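Local coordinates for protein CaaX farnesyltransferase alpha subunit Ram2 (Aspergillus fumigatus, PDB 4L9P) that is the alpha subunit of a heterodimer that probably transfers farnesyl groups, and in another pairing geranylgeranyl groups, to the cysteine of C-terminal CaaX sequences, at residues Ala62-Asn67 with Trp91-Lys96; Asn106-Trp111 with Trp126-Val131; Pro144-Phe149 with Trp164-Trp169. The protein carries 1 engineered substitution. One frame throughout, in Å; residues are numbered along the deposited sequence.

Interaction 1. Residues Ala62-Asn67 with Trp91-Lys96; sequences AVMAAN and WIYRAK
Tyr93 reaches toward the 62-67 segment because its CG stands anti to the backbone N (chi1 179°), which carries the ring away from helix 88-100. Met64 meets it with CG turned beside its backbone N (chi1 -69°), laying this methylene over the ring. Met64 CG sits 3.5 Å from the centroid of the Tyr93 ring, almost on the ring normal, a CH-pi contact. The chain then bends at chi3. Met64 SD lies obliquely, 4.4 Å from the same centroid, and adds a Met-aromatic contact. Val63 crosses the tyrosine at about a right angle: its CB lies 3.4 Å from Tyr93 OH, against the hydroxyl end, and its CG2 3.8 Å from Tyr93 CE2. The contact joins helix 51-65 to helix 88-100 near the N-terminal end of the all-helical alpha subunit, whose prenyltransferase repeats belong to the TPR clan. Helix 51-65 closes in a Schellman motif, with Asn67 at positive phi. The tyrosine hydroxyl is hydrogen-bonded to the backbone oxygen of Glu68, which fixes the far end of the ring. One water also links the two segments: it donates to Asn67 OD1 at 2.8 Å and accepts from Lys96 NZ. Met64 also packs on Gly195 of the beta subunit.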
loop_
_atom_site.group_PDB
_atom_site.type_symbol
_atom_site.label_atom_id
_atom_site.label_comp_id
_atom_site.label_asym_id
_atom_site.label_seq_id
_atom_site.Cartn_x
_atom_site.Cartn_y
_atom_site.Cartn_z
ATOM N N ALA A 62 -10.873 -12.082 30.037
ATOM C CA ALA A 62 -10.978 -13.251 30.893
ATOM C C ALA A 62 -11.281 -14.522 30.117
ATOM O O ALA A 62 -10.690 -15.571 30.383
ATOM C CB ALA A 62 -12.090 -13.009 31.971
ATOM N N VAL A 63 -12.249 -14.484 29.203
ATOM C CA VAL A 63 -12.553 -15.696 28.456
ATOM C C VAL A 63 -11.381 -16.142 27.586
ATOM O O VAL A 63 -11.118 -17.341 27.468
ATOM C CB VAL A 63 -13.909 -15.668 27.677
ATOM C CG1 VAL A 63 -15.058 -15.662 28.677
ATOM C CG2 VAL A 63 -14.024 -14.486 26.728
ATOM N N MET A 64 -10.698 -15.179 26.945
ATOM C CA MET A 64 -9.603 -15.587 26.097
ATOM C C MET A 64 -8.435 -16.158 26.931
ATOM O O MET A 64 -7.788 -17.122 26.524
ATOM C CB MET A 64 -9.141 -14.393 25.261
ATOM C CG MET A 64 -10.179 -13.988 24.206
ATOM S SD MET A 64 -9.598 -12.725 23.061
ATOM C CE MET A 64 -9.049 -11.465 24.178
ATOM N N ALA A 65 -8.174 -15.570 28.091
ATOM C CA ALA A 65 -7.135 -16.086 28.970
ATOM C C ALA A 65 -7.429 -17.545 29.412
ATOM O O ALA A 65 -6.506 -18.350 29.600
ATOM C CB ALA A 65 -6.993 -15.173 30.210
ATOM N N ALA A 66 -8.710 -17.869 29.581
ATOM C CA ALA A 66 -9.128 -19.227 29.952
ATOM C C ALA A 66 -9.276 -20.151 28.727
ATOM O O ALA A 66 -9.568 -21.334 28.872
ATOM C CB ALA A 66 -10.457 -19.127 30.713
ATOM N N ASN A 67 -9.111 -19.595 27.516
ATOM C CA ASN A 67 -9.337 -20.336 26.290
ATOM C C ASN A 67 -10.750 -20.925 26.261
ATOM O O ASN A 67 -10.965 -22.047 25.793
ATOM C CB ASN A 67 -8.258 -21.413 26.066
ATOM C CG ASN A 67 -8.158 -21.844 24.601
ATOM O OD1 ASN A 67 -8.332 -21.044 23.684
ATOM N ND2 ASN A 67 -7.944 -23.121 24.383
ATOM N N TRP A 91 -12.449 -11.024 16.321
ATOM C CA TRP A 91 -12.877 -11.851 15.183
ATOM C C TRP A 91 -12.121 -13.179 15.146
ATOM O O TRP A 91 -12.701 -14.230 14.836
ATOM C CB TRP A 91 -12.549 -11.097 13.867
ATOM C CG TRP A 91 -13.466 -10.001 13.547
ATOM C CD1 TRP A 91 -13.303 -8.625 13.787
ATOM C CD2 TRP A 91 -14.737 -10.145 12.938
ATOM N NE1 TRP A 91 -14.417 -7.934 13.333
ATOM C CE2 TRP A 91 -15.306 -8.849 12.811
ATOM C CE3 TRP A 91 -15.479 -11.249 12.511
ATOM C CZ2 TRP A 91 -16.533 -8.643 12.200
ATOM C CZ3 TRP A 91 -16.716 -11.025 11.906
ATOM C CH2 TRP A 91 -17.228 -9.743 11.744
ATOM N N ILE A 92 -10.818 -13.132 15.403
ATOM C CA ILE A 92 -10.072 -14.378 15.391
ATOM C C ILE A 92 -10.547 -15.324 16.505
ATOM O O ILE A 92 -10.711 -16.537 16.271
ATOM C CB ILE A 92 -8.567 -14.085 15.555
ATOM C CG1 ILE A 92 -8.114 -13.319 14.291
ATOM C CG2 ILE A 92 -7.739 -15.372 15.783
ATOM C CD1 ILE A 92 -6.936 -12.585 14.506
ATOM N N TYR A 93 -10.825 -14.773 17.695
ATOM C CA TYR A 93 -11.338 -15.599 18.782
ATOM C C TYR A 93 -12.750 -16.134 18.418
ATOM O O TYR A 93 -13.048 -17.304 18.654
ATOM C CB TYR A 93 -11.359 -14.745 20.040
ATOM C CG TYR A 93 -11.881 -15.445 21.256
ATOM C CD1 TYR A 93 -11.376 -16.625 21.656
ATOM C CD2 TYR A 93 -12.916 -14.854 21.999
ATOM C CE1 TYR A 93 -11.905 -17.286 22.852
ATOM C CE2 TYR A 93 -13.430 -15.433 23.130
ATOM C CZ TYR A 93 -12.924 -16.651 23.563
ATOM O OH TYR A 93 -13.499 -17.195 24.713
ATOM N N ARG A 94 -13.601 -15.316 17.806
ATOM C CA ARG A 94 -14.910 -15.783 17.350
ATOM C C ARG A 94 -14.776 -16.986 16.437
ATOM O O ARG A 94 -15.502 -17.958 16.608
ATOM C CB ARG A 94 -15.687 -14.629 16.658
ATOM C CG ARG A 94 -17.037 -15.052 16.147
ATOM C CD ARG A 94 -17.818 -13.855 15.553
ATOM N NE ARG A 94 -19.159 -14.286 15.147
ATOM C CZ ARG A 94 -20.226 -14.194 15.925
ATOM N NH1 ARG A 94 -20.094 -13.721 17.158
ATOM N NH2 ARG A 94 -21.411 -14.609 15.458
ATOM N N ALA A 95 -13.864 -16.926 15.444
ATOM C CA ALA A 95 -13.768 -18.047 14.556
ATOM C C ALA A 95 -13.324 -19.317 15.298
ATOM O O ALA A 95 -13.813 -20.414 14.990
ATOM C CB ALA A 95 -12.768 -17.746 13.406
ATOM N N LYS A 96 -12.401 -19.169 16.243
ATOM C CA LYS A 96 -12.008 -20.348 17.064
ATOM C C LYS A 96 -13.224 -20.964 17.735
ATOM O O LYS A 96 -13.389 -22.195 17.687
ATOM C CB LYS A 96 -11.024 -19.933 18.138
ATOM C CG LYS A 96 -9.646 -19.604 17.630
ATOM C CD LYS A 96 -8.777 -19.266 18.872
ATOM C CE LYS A 96 -7.329 -19.006 18.512
ATOM N NZ LYS A 96 -6.582 -18.806 19.799
HETATM O O HOH W 1 -6.690 -21.083 21.413
#

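Interaction 2. Residues Asn106-Trp111 with Trp126-Val131; sequences NEEIEW and WHHRQV. With EDO (1,2-ethanediol), chain I.
Glu108 and His128 join helix 105-118 to helix 123-133 through a buried hydrogen bond. Glu108 CB does not point at its partner; a bend at chi2 (71°) swings the carboxylate across. His128 sends its ring straight over, with CG opposite the backbone N (chi1 -173°). His128 NE2 donates to Glu108 OE2 at 2.8 Å. The oxygen uses its anti lone pair and lies close to the imidazole plane, while the carboxylate is turned steeply against that plane. At the next residue of each helix, Ile109 and Arg129 cross at about a right angle. Arg129 is extended from CG to NE, which brings its guanidinium under the end of Ile109. Ile109 CG2 is 3.6 Å from Arg129 NH2, and Ile109 CD1 lies 4.3 Å from Arg129 CZ, almost straight above the guanidinium plane. Helices 105-118 and 123-133 pack as a roughly antiparallel pair, and both segments fall within a prenyltransferase alpha subunit repeat sequence. On the side of helix 123-133 turned from helix 105-118, Gln130 NE2 donates to a bound ethanediol, probably from the crystallisation liquor, and His127 NE2 bonds to Gly246 O of the beta subunit. Arg129 has its strongest partner in Glu146, and Glu108 OE1 a salt bridge with Arg94. Each buried charge thus has an opposite charge beside it. The Glu108 carboxylate, held at both oxygens, probably stays ionised and would polarise the imidazole.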
loop_
_atom_site.group_PDB
_atom_site.type_symbol
_atom_site.label_atom_id
_atom_site.label_comp_id
_atom_site.label_asym_id
_atom_site.label_seq_id
_atom_site.Cartn_x
_atom_site.Cartn_y
_atom_site.Cartn_z
ATOM N N ASN A 106 -23.607 -21.869 8.036
ATOM C CA ASN A 106 -24.580 -21.192 7.191
ATOM C C ASN A 106 -25.202 -20.055 7.952
ATOM O O ASN A 106 -25.390 -18.941 7.398
ATOM C CB ASN A 106 -25.717 -22.131 6.724
ATOM C CG ASN A 106 -25.233 -23.211 5.809
ATOM O OD1 ASN A 106 -24.352 -22.989 4.974
ATOM N ND2 ASN A 106 -25.808 -24.414 5.956
ATOM N N GLU A 107 -25.550 -20.310 9.212
ATOM C CA GLU A 107 -26.125 -19.252 10.043
ATOM C C GLU A 107 -25.098 -18.158 10.357
ATOM O O GLU A 107 -25.444 -16.964 10.377
ATOM C CB GLU A 107 -26.712 -19.832 11.345
ATOM C CG GLU A 107 -27.971 -20.604 11.050
ATOM C CD GLU A 107 -28.556 -21.260 12.266
ATOM O OE1 GLU A 107 -27.912 -21.198 13.357
ATOM O OE2 GLU A 107 -29.670 -21.853 12.116
ATOM N N GLU A 108 -23.839 -18.531 10.539
ATOM C CA GLU A 108 -22.794 -17.535 10.723
ATOM C C GLU A 108 -22.663 -16.655 9.482
ATOM O O GLU A 108 -22.498 -15.411 9.650
ATOM C CB GLU A 108 -21.446 -18.190 11.083
ATOM C CG GLU A 108 -20.274 -17.186 11.199
ATOM C CD GLU A 108 -20.287 -16.237 12.416
ATOM O OE1 GLU A 108 -21.263 -16.226 13.213
ATOM O OE2 GLU A 108 -19.296 -15.458 12.579
ATOM N N ILE A 109 -22.689 -17.229 8.292
ATOM C CA ILE A 109 -22.617 -16.384 7.097
ATOM C C ILE A 109 -23.806 -15.435 7.004
ATOM O O ILE A 109 -23.618 -14.258 6.671
ATOM C CB ILE A 109 -22.476 -17.235 5.817
ATOM C CG1 ILE A 109 -21.074 -17.901 5.755
ATOM C CG2 ILE A 109 -22.773 -16.418 4.569
ATOM C CD1 ILE A 109 -19.929 -16.952 5.357
ATOM N N GLU A 110 -25.008 -15.880 7.346
ATOM C CA GLU A 110 -26.120 -14.945 7.267
ATOM C C GLU A 110 -25.944 -13.797 8.283
ATOM O O GLU A 110 -26.266 -12.630 7.970
ATOM C CB GLU A 110 -27.449 -15.715 7.432
ATOM C CG GLU A 110 -27.648 -16.724 6.294
ATOM C CD GLU A 110 -27.768 -16.080 4.895
ATOM O OE1 GLU A 110 -28.691 -15.233 4.729
ATOM O OE2 GLU A 110 -26.947 -16.384 3.980
ATOM N N TRP A 111 -25.388 -14.078 9.460
ATOM C CA TRP A 111 -25.062 -12.987 10.413
ATOM C C TRP A 111 -23.946 -12.076 9.835
ATOM O O TRP A 111 -24.061 -10.825 9.874
ATOM C CB TRP A 111 -24.621 -13.601 11.737
ATOM C CG TRP A 111 -24.078 -12.605 12.697
ATOM C CD1 TRP A 111 -24.803 -11.819 13.564
ATOM C CD2 TRP A 111 -22.698 -12.284 12.920
ATOM N NE1 TRP A 111 -23.937 -11.006 14.307
ATOM C CE2 TRP A 111 -22.650 -11.293 13.940
ATOM C CE3 TRP A 111 -21.499 -12.751 12.375
ATOM C CZ2 TRP A 111 -21.443 -10.760 14.394
ATOM C CZ3 TRP A 111 -20.305 -12.215 12.829
ATOM C CH2 TRP A 111 -20.295 -11.213 13.824
ATOM N N TRP A 126 -13.962 -9.539 5.894
ATOM C CA TRP A 126 -13.704 -10.274 4.665
ATOM C C TRP A 126 -12.674 -11.366 4.847
ATOM O O TRP A 126 -12.776 -12.415 4.201
ATOM C CB TRP A 126 -13.395 -9.302 3.494
ATOM C CG TRP A 126 -14.672 -8.546 3.231
ATOM C CD1 TRP A 126 -15.070 -7.318 3.734
ATOM C CD2 TRP A 126 -15.787 -9.051 2.501
ATOM N NE1 TRP A 126 -16.390 -7.078 3.411
ATOM C CE2 TRP A 126 -16.845 -8.129 2.638
ATOM C CE3 TRP A 126 -15.997 -10.223 1.761
ATOM C CZ2 TRP A 126 -18.102 -8.343 2.043
ATOM C CZ3 TRP A 126 -17.217 -10.434 1.182
ATOM C CH2 TRP A 126 -18.276 -9.487 1.312
ATOM N N HIS A 127 -11.723 -11.172 5.761
ATOM C CA HIS A 127 -10.865 -12.277 6.180
ATOM C C HIS A 127 -11.707 -13.369 6.888
ATOM O O HIS A 127 -11.575 -14.562 6.589
ATOM C CB HIS A 127 -9.699 -11.842 7.066
ATOM C CG HIS A 127 -8.864 -13.005 7.462
ATOM N ND1 HIS A 127 -8.159 -13.743 6.540
ATOM C CD2 HIS A 127 -8.676 -13.607 8.665
ATOM C CE1 HIS A 127 -7.559 -14.756 7.157
ATOM N NE2 HIS A 127 -7.848 -14.690 8.448
ATOM N N HIS A 128 -12.633 -12.965 7.774
ATOM C CA HIS A 128 -13.449 -13.930 8.519
ATOM C C HIS A 128 -14.268 -14.724 7.521
ATOM O O HIS A 128 -14.437 -15.947 7.664
ATOM C CB HIS A 128 -14.363 -13.165 9.472
ATOM C CG HIS A 128 -15.125 -14.039 10.405
ATOM N ND1 HIS A 128 -14.516 -14.722 11.440
ATOM C CD2 HIS A 128 -16.460 -14.248 10.517
ATOM C CE1 HIS A 128 -15.459 -15.366 12.135
ATOM N NE2 HIS A 128 -16.654 -15.097 11.601
ATOM N N ARG A 129 -14.792 -14.085 6.482
ATOM C CA ARG A 129 -15.591 -14.798 5.473
ATOM C C ARG A 129 -14.745 -15.902 4.819
ATOM O O ARG A 129 -15.224 -17.034 4.605
ATOM C CB ARG A 129 -16.127 -13.833 4.410
ATOM C CG ARG A 129 -17.255 -14.481 3.589
ATOM C CD ARG A 129 -17.768 -13.493 2.531
ATOM N NE ARG A 129 -19.092 -13.919 2.043
ATOM C CZ ARG A 129 -20.249 -13.595 2.619
ATOM N NH1 ARG A 129 -20.282 -12.748 3.666
ATOM N NH2 ARG A 129 -21.391 -14.154 2.150
ATOM N N GLN A 130 -13.498 -15.583 4.492
ATOM C CA GLN A 130 -12.615 -16.559 3.860
ATOM C C GLN A 130 -12.277 -17.725 4.834
ATOM O O GLN A 130 -12.280 -18.915 4.438
ATOM C CB GLN A 130 -11.314 -15.846 3.479
ATOM C CG GLN A 130 -10.265 -16.777 2.852
ATOM C CD GLN A 130 -9.010 -15.999 2.378
ATOM O OE1 GLN A 130 -9.087 -14.816 1.949
ATOM N NE2 GLN A 130 -7.859 -16.631 2.510
ATOM N N VAL A 131 -12.090 -17.399 6.103
ATOM C CA VAL A 131 -11.837 -18.436 7.140
ATOM C C VAL A 131 -13.024 -19.411 7.170
ATOM O O VAL A 131 -12.812 -20.622 7.186
ATOM C CB VAL A 131 -11.598 -17.752 8.527
ATOM C CG1 VAL A 131 -11.579 -18.790 9.666
ATOM C CG2 VAL A 131 -10.266 -16.996 8.456
HETATM C C1 EDO I . -8.040 -19.954 6.125
HETATM O O1 EDO I . -6.834 -19.330 6.553
HETATM C C2 EDO I . -8.549 -19.164 4.938
HETATM O O2 EDO I . -7.517 -18.979 3.964
#

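Interaction 3. Residues Pro144-Phe149 with Trp164-Trp169; sequences PREQDF and WTYRHW. With EDO (1,2-ethanediol), chain E.
Tyr166 OH donates to Glu146 OE2 across 2.7 Å, and the two side chains approach from opposite directions. The hydroxyl meets this oxygen from above the carboxylate plane, 40° out of it. From the tyrosine's side the oxygen sits at the ring edge, 3.2 Å from Tyr166 CE2. Beside this bond, Arg167 crosses Gln147 at about a right angle, with its NH2 3.6 Å from Gln147 CG. Glu146 gets there by a bend at chi2 (69°), and Arg167 by an extended chain. Helices 146-156 and 161-174 pack side by side, and both segments fall within a prenyltransferase alpha subunit repeat sequence. Glu146 opens the first of them, right after the N-cap residue Arg145. A second shell holds these groups. Glu146 OE2 also accepts from Arg129 of helix 123-133, and one buried oxygen thus serves two donors. Arg167 NH2 is paired with Asp185 and Glu182, and Gln147 NE2 donates to the same Glu182, which gathers both side chains toward helix 180-192. At the N-terminal end of helix 146-156, Arg145 N donates to O1 of an ethanediol, probably from the crystallisation liquor, at 2.8 Å, and Arg145 NH1 bonds back to Pro144 O.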
loop_
_atom_site.group_PDB
_atom_site.type_symbol
_atom_site.label_atom_id
_atom_site.label_comp_id
_atom_site.label_asym_id
_atom_site.label_seq_id
_atom_site.Cartn_x
_atom_site.Cartn_y
_atom_site.Cartn_z
ATOM N N PRO A 144 -25.352 -21.168 -3.088
ATOM C CA PRO A 144 -26.163 -20.689 -4.189
ATOM C C PRO A 144 -26.427 -19.223 -4.249
ATOM O O PRO A 144 -26.851 -18.816 -5.297
ATOM C CB PRO A 144 -27.521 -21.487 -4.059
ATOM C CG PRO A 144 -27.444 -22.210 -2.890
ATOM C CD PRO A 144 -26.019 -22.243 -2.308
ATOM N N ARG A 145 -26.213 -18.462 -3.177
ATOM C CA ARG A 145 -26.468 -17.012 -3.274
ATOM C C ARG A 145 -25.216 -16.245 -2.843
ATOM O O ARG A 145 -25.276 -15.038 -2.575
ATOM C CB ARG A 145 -27.663 -16.627 -2.376
ATOM C CG ARG A 145 -29.001 -17.169 -2.966
ATOM C CD ARG A 145 -29.319 -16.497 -4.312
ATOM N NE ARG A 145 -30.623 -16.928 -4.855
ATOM C CZ ARG A 145 -30.777 -18.012 -5.612
ATOM N NH1 ARG A 145 -29.738 -18.811 -5.867
ATOM N NH2 ARG A 145 -32.003 -18.262 -6.087
ATOM N N GLU A 146 -24.091 -16.912 -2.850
ATOM C CA GLU A 146 -22.826 -16.240 -2.464
ATOM C C GLU A 146 -22.459 -15.195 -3.517
ATOM O O GLU A 146 -22.066 -14.034 -3.148
ATOM C CB GLU A 146 -21.701 -17.291 -2.370
ATOM C CG GLU A 146 -20.333 -16.686 -1.999
ATOM C CD GLU A 146 -20.264 -16.177 -0.592
ATOM O OE1 GLU A 146 -21.259 -16.222 0.172
ATOM O OE2 GLU A 146 -19.204 -15.615 -0.207
ATOM N N GLN A 147 -22.485 -15.505 -4.814
ATOM C CA GLN A 147 -22.130 -14.484 -5.852
ATOM C C GLN A 147 -23.103 -13.295 -5.778
ATOM O O GLN A 147 -22.677 -12.123 -5.891
ATOM C CB GLN A 147 -22.093 -15.134 -7.249
ATOM C CG GLN A 147 -20.916 -16.097 -7.405
ATOM C CD GLN A 147 -21.074 -16.983 -8.603
ATOM O OE1 GLN A 147 -22.177 -17.476 -8.885
ATOM N NE2 GLN A 147 -19.986 -17.198 -9.354
ATOM N N ASP A 148 -24.372 -13.546 -5.525
ATOM C CA ASP A 148 -25.317 -12.439 -5.406
ATOM C C ASP A 148 -24.994 -11.534 -4.214
ATOM O O ASP A 148 -25.169 -10.316 -4.308
ATOM C CB ASP A 148 -26.764 -12.985 -5.206
ATOM C CG ASP A 148 -27.406 -13.404 -6.508
ATOM O OD1 ASP A 148 -26.759 -13.405 -7.561
ATOM O OD2 ASP A 148 -28.587 -13.762 -6.477
ATOM N N PHE A 149 -24.553 -12.109 -3.097
ATOM C CA PHE A 149 -24.178 -11.261 -1.979
ATOM C C PHE A 149 -23.002 -10.367 -2.387
ATOM O O PHE A 149 -22.965 -9.148 -2.031
ATOM C CB PHE A 149 -23.778 -12.056 -0.714
ATOM C CG PHE A 149 -23.510 -11.127 0.426
ATOM C CD1 PHE A 149 -24.569 -10.402 0.959
ATOM C CD2 PHE A 149 -22.230 -10.899 0.879
ATOM C CE1 PHE A 149 -24.345 -9.424 1.920
ATOM C CE2 PHE A 149 -21.987 -9.958 1.916
ATOM C CZ PHE A 149 -23.042 -9.203 2.398
ATOM N N TRP A 164 -13.227 -7.554 -3.714
ATOM C CA TRP A 164 -12.584 -8.177 -4.843
ATOM C C TRP A 164 -11.529 -9.189 -4.430
ATOM O O TRP A 164 -11.426 -10.247 -5.075
ATOM C CB TRP A 164 -11.926 -7.091 -5.752
ATOM C CG TRP A 164 -12.953 -6.328 -6.582
ATOM C CD1 TRP A 164 -13.394 -5.011 -6.387
ATOM C CD2 TRP A 164 -13.681 -6.851 -7.694
ATOM N NE1 TRP A 164 -14.322 -4.705 -7.368
ATOM C CE2 TRP A 164 -14.514 -5.806 -8.178
ATOM C CE3 TRP A 164 -13.690 -8.104 -8.368
ATOM C CZ2 TRP A 164 -15.324 -5.961 -9.331
ATOM C CZ3 TRP A 164 -14.521 -8.270 -9.465
ATOM C CH2 TRP A 164 -15.347 -7.202 -9.959
ATOM N N THR A 165 -10.721 -8.906 -3.408
ATOM C CA THR A 165 -9.742 -9.872 -2.938
ATOM C C THR A 165 -10.439 -11.155 -2.504
ATOM O O THR A 165 -9.997 -12.269 -2.870
ATOM C CB THR A 165 -8.916 -9.266 -1.781
ATOM O OG1 THR A 165 -8.123 -8.190 -2.345
ATOM C CG2 THR A 165 -7.999 -10.329 -1.174
ATOM N N TYR A 166 -11.549 -11.005 -1.765
ATOM C CA TYR A 166 -12.296 -12.232 -1.377
ATOM C C TYR A 166 -12.785 -12.945 -2.627
ATOM O O TYR A 166 -12.700 -14.206 -2.705
ATOM C CB TYR A 166 -13.434 -11.827 -0.491
ATOM C CG TYR A 166 -14.357 -13.052 -0.196
ATOM C CD1 TYR A 166 -14.011 -14.017 0.786
ATOM C CD2 TYR A 166 -15.485 -13.262 -0.987
ATOM C CE1 TYR A 166 -14.833 -15.126 0.987
ATOM C CE2 TYR A 166 -16.289 -14.386 -0.796
ATOM C CZ TYR A 166 -15.928 -15.288 0.203
ATOM O OH TYR A 166 -16.727 -16.389 0.463
ATOM N N ARG A 167 -13.293 -12.229 -3.618
ATOM C CA ARG A 167 -13.831 -12.924 -4.790
ATOM C C ARG A 167 -12.711 -13.636 -5.565
ATOM O O ARG A 167 -12.956 -14.717 -6.123
ATOM C CB ARG A 167 -14.632 -11.951 -5.688
ATOM C CG ARG A 167 -15.555 -12.738 -6.684
ATOM C CD ARG A 167 -16.533 -11.839 -7.412
ATOM N NE ARG A 167 -17.438 -12.694 -8.168
ATOM C CZ ARG A 167 -18.676 -12.385 -8.521
ATOM N NH1 ARG A 167 -19.176 -11.186 -8.239
ATOM N NH2 ARG A 167 -19.419 -13.335 -9.127
ATOM N N HIS A 168 -11.474 -13.096 -5.578
ATOM C CA HIS A 168 -10.380 -13.836 -6.228
ATOM C C HIS A 168 -10.148 -15.142 -5.452
ATOM O O HIS A 168 -10.001 -16.210 -6.094
ATOM C CB HIS A 168 -9.076 -13.004 -6.096
ATOM C CG HIS A 168 -7.853 -13.775 -6.453
ATOM N ND1 HIS A 168 -7.386 -13.817 -7.750
ATOM C CD2 HIS A 168 -7.064 -14.625 -5.730
ATOM C CE1 HIS A 168 -6.340 -14.640 -7.815
ATOM N NE2 HIS A 168 -6.119 -15.147 -6.610
ATOM N N TRP A 169 -10.132 -15.090 -4.119
ATOM C CA TRP A 169 -9.940 -16.307 -3.328
ATOM C C TRP A 169 -11.083 -17.297 -3.639
ATOM O O TRP A 169 -10.828 -18.523 -3.766
ATOM C CB TRP A 169 -9.912 -15.945 -1.814
ATOM C CG TRP A 169 -9.923 -17.185 -0.988
ATOM C CD1 TRP A 169 -8.848 -17.980 -0.623
ATOM C CD2 TRP A 169 -11.082 -17.868 -0.554
ATOM N NE1 TRP A 169 -9.280 -19.085 0.040
ATOM C CE2 TRP A 169 -10.650 -19.065 0.095
ATOM C CE3 TRP A 169 -12.446 -17.577 -0.626
ATOM C CZ2 TRP A 169 -11.559 -19.983 0.650
ATOM C CZ3 TRP A 169 -13.346 -18.533 -0.096
ATOM C CH2 TRP A 169 -12.880 -19.700 0.529
HETATM C C1 EDO E . -26.434 -19.191 0.717
HETATM O O1 EDO E . -25.753 -18.729 -0.456
HETATM C C2 EDO E . -27.955 -19.257 0.616
HETATM O O2 EDO E . -28.306 -20.112 -0.499
#

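In the fold
The three contacts follow one another along the chain, and salt bridges tie each to the next. Between interactions 1 and 2, whose centres are about 17 Å apart, Arg94 NH2 bonds Glu108 OE1 at 2.8 Å, and the Trp91 ring meets that of His128. Between interactions 2 and 3, with centres about 11 Å apart, Arg129 NE bonds Glu146 OE2 at 2.8 Å, while Arg129 CD packs 3.5 Å from Tyr166 CZ. Interactions 1 and 3 do not touch; their nearest atoms are about 11 Å apart. The bound isoprenoid analogue FII is separate from the contact of interaction 3: the Tyr166 side chain is about 12 Å from it.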